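Local structure of transcriptional regulator, LacI family (Corynebacterium glutamicum, 3H5T) at residues Q122-A127 with D145-R150. The protein activates transcription of the inositol phosphate synthase gene in an inositol-dependent manner by binding a palindromic promoter motif, and regulates other genes, most likely of cell wall and mycothiol synthesis. Sequence-based numbering, arbitrary orientation.
Sequences QLVNNA and DAIRAR
In the alpha/beta domain of this LacI-family regulator, an arginine side chain from one helix hydrogen-bonds to the C-terminal turn of its neighbour: Arg150 of helix 142-150 reaches the carbonyl of Val124 in the last turn of helix 117-125 and that of Ala127 in the loop just after it. Its NH1 donates to Val124 O at 2.6 Å and to Ala127 O at 2.8 Å, while NH2 adds a weak bond to Ala127 O. Val124 O lies in the guanidinium plane, receives NH1 on a lone pair and also accepts the backbone N-H of Ala127. Ala127 O is tilted 19° out of the guanidinium plane. An extended chain from CG to NE, with CG anti to the backbone N (chi1 174°), carries the charge this far, and its methylenes run past Asn125, whose OD1 is 3.7 Å from Arg150 CB. In chain order one helix precedes and the other follows strand 132-135, the alternating beta-alpha order of the periplasmic-binding-protein-like domain. Toward the sheet, the contact turns apolar. Val124 splits its branches, CG2 meeting Ala146 CB at 3.7 Å and CG1 meeting Ile147 CG1 at 3.8 Å; the Ile147 side chain crosses that of Val124 at about a right angle and also touches Val132 and Ile134. A water bridges the segments, donating to both Asn125 OD1 and Ala146 O.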
ATOM      1  N   GLN A 122       1.376 -20.909 -15.290  1.00 27.29           N
ATOM      2  CA  GLN A 122       2.365 -21.810 -14.702  1.00 26.91           C
ATOM      3  C   GLN A 122       2.836 -21.225 -13.373  1.00 25.76           C
ATOM      4  O   GLN A 122       3.107 -21.949 -12.419  1.00 25.80           O
ATOM      5  CB  GLN A 122       3.564 -21.988 -15.622  1.00 28.81           C
ATOM      6  CG  GLN A 122       3.285 -22.865 -16.809  1.00 34.99           C
ATOM      7  CD  GLN A 122       4.544 -23.240 -17.555  1.00 36.89           C
ATOM      8  OE1 GLN A 122       4.499 -24.019 -18.509  1.00 37.95           O
ATOM      9  NE2 GLN A 122       5.678 -22.689 -17.123  1.00 36.52           N
ATOM     10  N   LEU A 123       2.947 -19.907 -13.318  1.00 23.33           N
ATOM     11  CA  LEU A 123       3.359 -19.260 -12.090  1.00 23.00           C
ATOM     12  C   LEU A 123       2.282 -19.539 -11.042  1.00 23.11           C
ATOM     13  O   LEU A 123       2.572 -20.061  -9.963  1.00 22.99           O
ATOM     14  CB  LEU A 123       3.504 -17.743 -12.299  1.00 19.74           C
ATOM     15  CG  LEU A 123       3.814 -16.961 -11.016  1.00 19.01           C
ATOM     16  CD1 LEU A 123       5.072 -17.542 -10.374  1.00 17.86           C
ATOM     17  CD2 LEU A 123       4.005 -15.473 -11.319  1.00 17.97           C
ATOM     18  N   VAL A 124       1.037 -19.209 -11.389  1.00 23.25           N
ATOM     19  CA  VAL A 124      -0.100 -19.379 -10.494  1.00 23.28           C
ATOM     20  C   VAL A 124      -0.410 -20.808 -10.080  1.00 25.25           C
ATOM     21  O   VAL A 124      -0.708 -21.044  -8.912  1.00 25.19           O
ATOM     22  CB  VAL A 124      -1.376 -18.765 -11.087  1.00 22.79           C
ATOM     23  CG1 VAL A 124      -2.565 -19.051 -10.168  1.00 21.05           C
ATOM     24  CG2 VAL A 124      -1.190 -17.262 -11.252  1.00 20.92           C
ATOM     25  N   ASN A 125      -0.345 -21.759 -11.015  1.00 25.20           N
ATOM     26  CA  ASN A 125      -0.637 -23.151 -10.663  1.00 24.39           C
ATOM     27  C   ASN A 125       0.480 -23.778  -9.837  1.00 24.56           C
ATOM     28  O   ASN A 125       0.322 -24.876  -9.306  1.00 26.22           O
ATOM     29  CB  ASN A 125      -0.890 -24.002 -11.913  1.00 24.16           C
ATOM     30  CG  ASN A 125      -2.030 -23.470 -12.767  1.00 24.57           C
ATOM     31  OD1 ASN A 125      -2.976 -22.870 -12.263  1.00 23.97           O
ATOM     32  ND2 ASN A 125      -1.949 -23.707 -14.065  1.00 25.73           N
ATOM     33  N   ASN A 126       1.613 -23.093  -9.723  1.00 23.66           N
ATOM     34  CA  ASN A 126       2.712 -23.628  -8.926  1.00 24.62           C
ATOM     35  C   ASN A 126       2.870 -22.878  -7.602  1.00 24.51           C
ATOM     36  O   ASN A 126       3.899 -22.970  -6.939  1.00 23.76           O
ATOM     37  CB  ASN A 126       4.022 -23.611  -9.722  1.00 26.71           C
ATOM     38  CG  ASN A 126       4.015 -24.613 -10.875  1.00 30.47           C
ATOM     39  OD1 ASN A 126       3.766 -25.808 -10.680  1.00 27.19           O
ATOM     40  ND2 ASN A 126       4.284 -24.124 -12.083  1.00 30.62           N
ATOM     41  N   ALA A 127       1.837 -22.129  -7.232  1.00 22.73           N
ATOM     42  CA  ALA A 127       1.829 -21.406  -5.968  1.00 22.26           C
ATOM     43  C   ALA A 127       1.138 -22.346  -4.976  1.00 21.37           C
ATOM     44  O   ALA A 127      -0.049 -22.646  -5.118  1.00 23.65           O
ATOM     45  CB  ALA A 127       1.046 -20.084  -6.103  1.00 18.64           C
ATOM     46  N   ASP A 145      -6.592 -13.766 -14.559  1.00 23.44           N
ATOM     47  CA  ASP A 145      -7.293 -14.833 -15.283  1.00 22.29           C
ATOM     48  C   ASP A 145      -6.752 -16.206 -14.881  1.00 22.21           C
ATOM     49  O   ASP A 145      -7.508 -17.172 -14.771  1.00 21.97           O
ATOM     50  CB  ASP A 145      -7.149 -14.660 -16.802  1.00 22.67           C
ATOM     51  CG  ASP A 145      -7.638 -13.300 -17.296  1.00 25.45           C
ATOM     52  OD1 ASP A 145      -8.767 -12.892 -16.947  1.00 25.60           O
ATOM     53  OD2 ASP A 145      -6.889 -12.636 -18.043  1.00 27.98           O
ATOM     54  N   ALA A 146      -5.442 -16.290 -14.666  1.00 19.88           N
ATOM     55  CA  ALA A 146      -4.831 -17.544 -14.264  1.00 19.28           C
ATOM     56  C   ALA A 146      -5.372 -17.982 -12.904  1.00 20.68           C
ATOM     57  O   ALA A 146      -5.636 -19.156 -12.685  1.00 22.64           O
ATOM     58  CB  ALA A 146      -3.317 -17.402 -14.217  1.00 17.33           C
ATOM     59  N   ILE A 147      -5.539 -17.033 -11.991  1.00 22.54           N
ATOM     60  CA  ILE A 147      -6.063 -17.333 -10.660  1.00 23.58           C
ATOM     61  C   ILE A 147      -7.518 -17.800 -10.734  1.00 23.77           C
ATOM     62  O   ILE A 147      -7.933 -18.678  -9.979  1.00 24.42           O
ATOM     63  CB  ILE A 147      -5.970 -16.088  -9.738  1.00 22.99           C
ATOM     64  CG1 ILE A 147      -4.504 -15.824  -9.392  1.00 24.08           C
ATOM     65  CG2 ILE A 147      -6.799 -16.286  -8.484  1.00 20.99           C
ATOM     66  CD1 ILE A 147      -4.273 -14.586  -8.565  1.00 25.64           C
ATOM     67  N   ARG A 148      -8.283 -17.206 -11.649  1.00 23.68           N
ATOM     68  CA  ARG A 148      -9.691 -17.551 -11.843  1.00 23.23           C
ATOM     69  C   ARG A 148      -9.818 -18.955 -12.435  1.00 24.37           C
ATOM     70  O   ARG A 148     -10.699 -19.733 -12.052  1.00 24.75           O
ATOM     71  CB  ARG A 148     -10.342 -16.540 -12.790  1.00 22.20           C
ATOM     72  CG  ARG A 148     -11.834 -16.721 -12.991  1.00 21.90           C
ATOM     73  CD  ARG A 148     -12.352 -15.800 -14.082  1.00 22.36           C
ATOM     74  NE  ARG A 148     -12.033 -14.399 -13.822  1.00 23.65           N
ATOM     75  CZ  ARG A 148     -12.569 -13.691 -12.839  1.00 25.16           C
ATOM     76  NH1 ARG A 148     -13.455 -14.249 -12.029  1.00 25.99           N
ATOM     77  NH2 ARG A 148     -12.207 -12.431 -12.653  1.00 27.05           N
ATOM     78  N   ALA A 149      -8.929 -19.272 -13.375  1.00 23.68           N
ATOM     79  CA  ALA A 149      -8.927 -20.569 -14.036  1.00 22.90           C
ATOM     80  C   ALA A 149      -8.569 -21.682 -13.064  1.00 24.20           C
ATOM     81  O   ALA A 149      -8.940 -22.829 -13.277  1.00 24.67           O
ATOM     82  CB  ALA A 149      -7.948 -20.562 -15.200  1.00 22.17           C
ATOM     83  N   ARG A 150      -7.840 -21.346 -12.003  1.00 23.82           N
ATOM     84  CA  ARG A 150      -7.453 -22.338 -11.012  1.00 23.74           C
ATOM     85  C   ARG A 150      -8.534 -22.409  -9.921  1.00 24.94           C
ATOM     86  O   ARG A 150      -8.555 -23.331  -9.102  1.00 23.59           O
ATOM     87  CB  ARG A 150      -6.086 -21.970 -10.407  1.00 24.35           C
ATOM     88  CG  ARG A 150      -5.664 -22.863  -9.245  1.00 26.41           C
ATOM     89  CD  ARG A 150      -4.284 -22.526  -8.682  1.00 25.82           C
ATOM     90  NE  ARG A 150      -4.035 -23.311  -7.475  1.00 26.82           N
ATOM     91  CZ  ARG A 150      -2.864 -23.405  -6.851  1.00 29.05           C
ATOM     92  NH1 ARG A 150      -1.803 -22.758  -7.314  1.00 29.85           N
ATOM     93  NH2 ARG A 150      -2.749 -24.163  -5.766  1.00 28.13           N
TER
HETATM   94  O   HOH W   1      -4.031 -21.106 -14.026  1.00 32.51           O